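Local coordinates for protein oxalate biosynthetic component 1 (Burkholderia thailandensis, PDB 5IKY) that probably makes oxalate as a bifunctional enzyme of quorum sensing-dependent oxalogenesis, combining a serine hydrolase of the alpha/beta-hydrolase type with an additional lyase activity, at residues 117-122 / 173-178; 134-139 / 147-152. One frame throughout, in Å; residues are numbered along the deposited sequence.

Contact 1: 117-122 / 173-178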
loop_
_atom_site.group_PDB
_atom_site.type_symbol
_atom_site.label_atom_id
_atom_site.label_comp_id
_atom_site.label_asym_id
_atom_site.label_seq_id
_atom_site.Cartn_x
_atom_site.Cartn_y
_atom_site.Cartn_z
ATOM N N ARG A 117 33.584 7.335 -4.474
ATOM C CA ARG A 117 33.319 7.287 -5.906
ATOM C C ARG A 117 34.542 7.730 -6.704
ATOM O O ARG A 117 34.850 7.163 -7.753
ATOM C CB ARG A 117 32.108 8.162 -6.241
ATOM C CG ARG A 117 31.903 8.434 -7.720
ATOM C CD ARG A 117 30.425 8.560 -8.045
ATOM N NE ARG A 117 30.197 8.981 -9.425
ATOM C CZ ARG A 117 30.318 8.183 -10.480
ATOM N NH1 ARG A 117 30.087 8.650 -11.700
ATOM N NH2 ARG A 117 30.681 6.920 -10.320
ATOM N N ASN A 118 35.245 8.737 -6.193
ATOM C CA ASN A 118 36.460 9.224 -6.835
ATOM C C ASN A 118 37.552 8.159 -6.885
ATOM O O ASN A 118 38.292 8.066 -7.865
ATOM C CB ASN A 118 36.977 10.470 -6.115
ATOM C CG ASN A 118 36.187 11.715 -6.465
ATOM O OD1 ASN A 118 35.795 11.910 -7.616
ATOM N ND2 ASN A 118 35.949 12.565 -5.473
ATOM N N THR A 119 37.650 7.358 -5.829
ATOM C CA THR A 119 38.635 6.283 -5.772
ATOM C C THR A 119 38.367 5.231 -6.845
ATOM O O THR A 119 39.285 4.784 -7.533
ATOM C CB THR A 119 38.652 5.604 -4.389
ATOM O OG1 THR A 119 39.014 6.561 -3.386
ATOM C CG2 THR A 119 39.648 4.452 -4.369
ATOM N N LEU A 120 37.104 4.847 -6.985
ATOM C CA LEU A 120 36.712 3.846 -7.971
ATOM C C LEU A 120 36.890 4.357 -9.398
ATOM O O LEU A 120 37.339 3.620 -10.277
ATOM C CB LEU A 120 35.259 3.418 -7.749
ATOM C CG LEU A 120 34.985 2.604 -6.485
ATOM C CD1 LEU A 120 33.487 2.443 -6.263
ATOM C CD2 LEU A 120 35.671 1.248 -6.574
ATOM N N GLU A 121 36.541 5.620 -9.621
ATOM C CA GLU A 121 36.614 6.210 -10.955
ATOM C C GLU A 121 38.054 6.366 -11.434
ATOM O O GLU A 121 38.300 6.584 -12.622
ATOM C CB GLU A 121 35.899 7.563 -10.980
ATOM C CG GLU A 121 34.417 7.467 -11.326
ATOM C CD GLU A 121 33.722 8.815 -11.308
ATOM O OE1 GLU A 121 34.116 9.679 -10.497
ATOM O OE2 GLU A 121 32.786 9.013 -12.112
ATOM N N ARG A 122 39.002 6.255 -10.508
ATOM C CA ARG A 122 40.418 6.286 -10.856
ATOM C C ARG A 122 40.796 5.098 -11.731
ATOM O O ARG A 122 41.687 5.196 -12.576
ATOM C CB ARG A 122 41.286 6.298 -9.598
ATOM C CG ARG A 122 41.425 7.656 -8.942
ATOM C CD ARG A 122 42.547 7.638 -7.921
ATOM N NE ARG A 122 42.922 8.978 -7.482
ATOM C CZ ARG A 122 44.027 9.254 -6.798
ATOM N NH1 ARG A 122 44.867 8.280 -6.476
ATOM N NH2 ARG A 122 44.295 10.502 -6.437
ATOM N N ALA A 173 47.866 0.892 -9.548
ATOM C CA ALA A 173 48.511 0.473 -8.312
ATOM C C ALA A 173 48.320 1.503 -7.175
ATOM O O ALA A 173 48.700 1.246 -6.042
ATOM C CB ALA A 173 49.989 0.197 -8.559
ATOM N N ALA A 174 47.723 2.657 -7.474
ATOM C CA ALA A 174 47.164 3.511 -6.435
ATOM C C ALA A 174 45.971 2.762 -5.859
ATOM O O ALA A 174 46.178 1.836 -5.082
ATOM C CB ALA A 174 46.765 4.891 -6.989
ATOM N N VAL A 175 44.749 3.135 -6.257
ATOM C CA VAL A 175 43.472 2.508 -5.807
ATOM C C VAL A 175 43.577 1.353 -4.799
ATOM O O VAL A 175 42.893 1.359 -3.763
ATOM C CB VAL A 175 42.655 1.985 -7.012
ATOM C CG1 VAL A 175 41.403 1.254 -6.545
ATOM C CG2 VAL A 175 42.285 3.143 -7.953
ATOM N N LEU A 176 44.454 0.392 -5.092
ATOM C CA LEU A 176 44.830 -0.649 -4.131
ATOM C C LEU A 176 45.488 -0.043 -2.887
ATOM O O LEU A 176 45.574 -0.679 -1.843
ATOM C CB LEU A 176 45.783 -1.658 -4.790
ATOM C CG LEU A 176 46.250 -2.873 -3.983
ATOM C CD1 LEU A 176 45.034 -3.671 -3.566
ATOM C CD2 LEU A 176 47.194 -3.730 -4.811
ATOM N N ASP A 177 45.963 1.190 -3.014
ATOM C CA ASP A 177 46.723 1.848 -1.962
ATOM C C ASP A 177 45.824 2.122 -0.796
ATOM O O ASP A 177 46.196 1.909 0.364
ATOM C CB ASP A 177 47.339 3.171 -2.472
ATOM C CG ASP A 177 46.297 4.201 -2.885
ATOM O OD1 ASP A 177 45.106 3.847 -3.000
ATOM O OD2 ASP A 177 46.659 5.382 -3.060
ATOM N N SER A 178 44.652 2.644 -1.146
ATOM C CA SER A 178 43.732 3.207 -0.182
ATOM C C SER A 178 43.149 2.122 0.707
ATOM O O SER A 178 42.829 2.350 1.880
ATOM C CB SER A 178 42.607 3.975 -0.887
ATOM O OG SER A 178 41.672 4.524 0.056
HETATM O O HOH W 1 38.794 4.722 -0.917
#
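Val175 meets Thr119 and Arg122 through its two methyl groups, which divide the work. With CG1 anti to the backbone N (chi1 176°), CG2 is turned to helix 117-121: it lies 3.4 Å from the backbone O of Thr119 and 3.7 Å from CB of Arg122. The other branch, CG1, faces the methyl of Thr119 more loosely, its distance to Thr119 CG2 being 4.2 Å. Arg122 adds a van der Waals contact further out, since its side chain runs extended from CG to NE and brings NH1 to 3.9 Å from Ala174 CB, a methyl that sits at the edge of the guanidinium, near its plane.

Within the N-terminal domain, the pairing joins helix 117-121 to the loop that leads into helix 176-181; helices 126-138 and 162-172 and strands of a small sheet lie between them along the chain.

Polar links are indirect. No hydrogen bond runs straight across; instead one water bridges Thr119 OG1, at 3.1 Å, and Ser178 OG of helix 176-181, at 3.0 Å. The Thr119 hydroxyl is also hydrogen-bonded to Thr116 OG1, just ahead of the helix. Opposite charges probably add a mild attraction, Arg122 NH1 and Asp177 OD2 being 4.8 Å apart without touching.

Contact 2: 134-139 / 147-152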
loop_
_atom_site.group_PDB
_atom_site.type_symbol
_atom_site.label_atom_id
_atom_site.label_comp_id
_atom_site.label_asym_id
_atom_site.label_seq_id
_atom_site.Cartn_x
_atom_site.Cartn_y
_atom_site.Cartn_z
ATOM N N LEU A 134 29.963 -5.075 -7.757
ATOM C CA LEU A 134 29.088 -6.236 -7.631
ATOM C C LEU A 134 29.542 -7.174 -6.516
ATOM O O LEU A 134 28.713 -7.763 -5.824
ATOM C CB LEU A 134 29.004 -6.997 -8.955
ATOM C CG LEU A 134 28.140 -6.348 -10.040
ATOM C CD1 LEU A 134 28.021 -7.253 -11.255
ATOM C CD2 LEU A 134 26.764 -5.999 -9.493
ATOM N N GLN A 135 30.853 -7.313 -6.339
ATOM C CA GLN A 135 31.375 -8.177 -5.284
ATOM C C GLN A 135 31.102 -7.609 -3.897
ATOM O O GLN A 135 30.657 -8.328 -3.003
ATOM C CB GLN A 135 32.876 -8.414 -5.455
ATOM C CG GLN A 135 33.216 -9.737 -6.116
ATOM C CD GLN A 135 32.834 -10.941 -5.269
ATOM O OE1 GLN A 135 32.539 -10.816 -4.080
ATOM N NE2 GLN A 135 32.841 -12.117 -5.882
ATOM N N LEU A 136 31.371 -6.320 -3.719
ATOM C CA LEU A 136 31.186 -5.696 -2.416
ATOM C C LEU A 136 29.707 -5.629 -2.043
ATOM O O LEU A 136 29.345 -5.870 -0.892
ATOM C CB LEU A 136 31.814 -4.300 -2.387
ATOM C CG LEU A 136 33.340 -4.268 -2.530
ATOM C CD1 LEU A 136 33.901 -2.902 -2.182
ATOM C CD2 LEU A 136 33.987 -5.340 -1.670
ATOM N N THR A 137 28.851 -5.319 -3.012
ATOM C CA THR A 137 27.420 -5.229 -2.734
ATOM C C THR A 137 26.815 -6.613 -2.504
ATOM O O THR A 137 25.819 -6.746 -1.789
ATOM C CB THR A 137 26.653 -4.514 -3.866
ATOM O OG1 THR A 137 26.942 -5.137 -5.124
ATOM C CG2 THR A 137 27.040 -3.042 -3.924
ATOM N N THR A 138 27.415 -7.636 -3.106
ATOM C CA THR A 138 27.028 -9.017 -2.828
ATOM C C THR A 138 27.348 -9.347 -1.375
ATOM O O THR A 138 26.617 -10.086 -0.718
ATOM C CB THR A 138 27.750 -10.021 -3.760
ATOM O OG1 THR A 138 27.423 -9.738 -5.127
ATOM C CG2 THR A 138 27.339 -11.451 -3.438
ATOM N N PHE A 139 28.438 -8.771 -0.875
ATOM C CA PHE A 139 28.896 -9.021 0.485
ATOM C C PHE A 139 28.163 -8.176 1.519
ATOM O O PHE A 139 28.393 -8.325 2.719
ATOM C CB PHE A 139 30.401 -8.771 0.594
ATOM C CG PHE A 139 31.241 -9.868 0.012
ATOM C CD1 PHE A 139 30.674 -11.086 -0.331
ATOM C CD2 PHE A 139 32.602 -9.691 -0.174
ATOM C CE1 PHE A 139 31.447 -12.101 -0.864
ATOM C CE2 PHE A 139 33.381 -10.700 -0.704
ATOM C CZ PHE A 139 32.803 -11.908 -1.049
ATOM N N GLY A 147 27.438 7.807 -4.632
ATOM C CA GLY A 147 27.881 6.792 -5.569
ATOM C C GLY A 147 29.061 6.004 -5.035
ATOM O O GLY A 147 29.725 5.282 -5.776
ATOM N N SER A 148 29.323 6.148 -3.739
ATOM C CA SER A 148 30.418 5.437 -3.089
ATOM C C SER A 148 29.935 4.127 -2.476
ATOM O O SER A 148 28.733 3.876 -2.399
ATOM C CB SER A 148 31.057 6.311 -2.010
ATOM O OG SER A 148 31.479 7.553 -2.543
ATOM N N LEU A 149 30.877 3.296 -2.043
ATOM C CA LEU A 149 30.546 2.043 -1.375
ATOM C C LEU A 149 30.867 2.140 0.114
ATOM O O LEU A 149 31.925 2.644 0.496
ATOM C CB LEU A 149 31.305 0.878 -2.012
ATOM C CG LEU A 149 31.025 0.629 -3.496
ATOM C CD1 LEU A 149 31.976 -0.418 -4.055
ATOM C CD2 LEU A 149 29.576 0.210 -3.707
ATOM N N THR A 150 29.953 1.664 0.953
ATOM C CA THR A 150 30.129 1.760 2.397
ATOM C C THR A 150 29.628 0.518 3.130
ATOM O O THR A 150 28.845 -0.266 2.593
ATOM C CB THR A 150 29.406 2.998 2.967
ATOM O OG1 THR A 150 29.593 3.053 4.386
ATOM C CG2 THR A 150 27.920 2.934 2.661
ATOM N N TRP A 151 30.089 0.357 4.366
ATOM C CA TRP A 151 29.714 -0.772 5.209
ATOM C C TRP A 151 29.168 -0.261 6.540
ATOM O O TRP A 151 29.821 0.529 7.221
ATOM C CB TRP A 151 30.919 -1.688 5.429
ATOM C CG TRP A 151 30.641 -2.863 6.302
ATOM C CD1 TRP A 151 30.830 -2.946 7.651
ATOM C CD2 TRP A 151 30.129 -4.134 5.890
ATOM N NE1 TRP A 151 30.463 -4.189 8.104
ATOM C CE2 TRP A 151 30.029 -4.938 7.041
ATOM C CE3 TRP A 151 29.743 -4.670 4.657
ATOM C CZ2 TRP A 151 29.560 -6.249 6.998
ATOM C CZ3 TRP A 151 29.273 -5.969 4.616
ATOM C CH2 TRP A 151 29.187 -6.744 5.779
ATOM N N ALA A 152 27.974 -0.718 6.912
ATOM C CA ALA A 152 27.243 -0.118 8.029
ATOM C C ALA A 152 27.303 -0.912 9.335
ATOM O O ALA A 152 27.030 -0.368 10.406
ATOM C CB ALA A 152 25.789 0.092 7.628
#
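The Trp151 indole presents its edge, not a face, to the end of helix 126-138: the backbone O of Phe139 lies near the ring plane, 3.2 Å from Trp151 CZ3 and 3.5 Å from CH2. The carbonyl thus meets the weakly positive rim of the six-membered ring. With CG of Trp151 anti to the backbone N (chi1 179°), the indole is carried from the residue after the strand across to the C-terminal end of the helix, while NE1 is hydrogen-bonded to the backbone O of Arg155. His153 meets the same indole edge-to-face. The Phe139 ring is turned elsewhere, with Gln135 OE1 over one face, 3.2 Å above the plane and displaced toward the rim.

Leucine packing carries the rest. Leu149 points from strand 149-150 into the helix and splits its methyls between neighbouring helical residues: CD1 meets Leu136 CD1 at 3.7 Å, and CD2 meets Thr137 CG2 at 4.1 Å. Both pairs of side chains cross at about a right angle. The hydroxyl of Thr137 is hydrogen-bonded to the backbone O of Val133, one turn back, and its methyl is the group that meets the strand.

All five touching residues are buried. The arrangement is a helix packed on the middle strand of a small three-stranded antiparallel sheet, 114-115, 149-150 and 142-143, within the N-terminal domain.

In the fold
Both contacts belong to the N-terminal domain and lie with their centres 15 Å apart, contact 2 being nested in the chain between the two segments of contact 1. Consecutive helices, 117-121 and 126-138, supply one side of each. The contacts also touch directly: Arg117 N is probably hydrogen-bonded to Ser148 OG at 2.9 Å, and Leu120 CD1 packs 3.9 Å from Leu149 CD1, bringing a residue of helix 117-121 against the same leucine that meets helix 126-138. Contact 2 is buried, whereas contact 1 is only partly so. Neither contributes His227 or Glu477, the magnesium-binding residues, and both are packing contacts within the N-terminal domain.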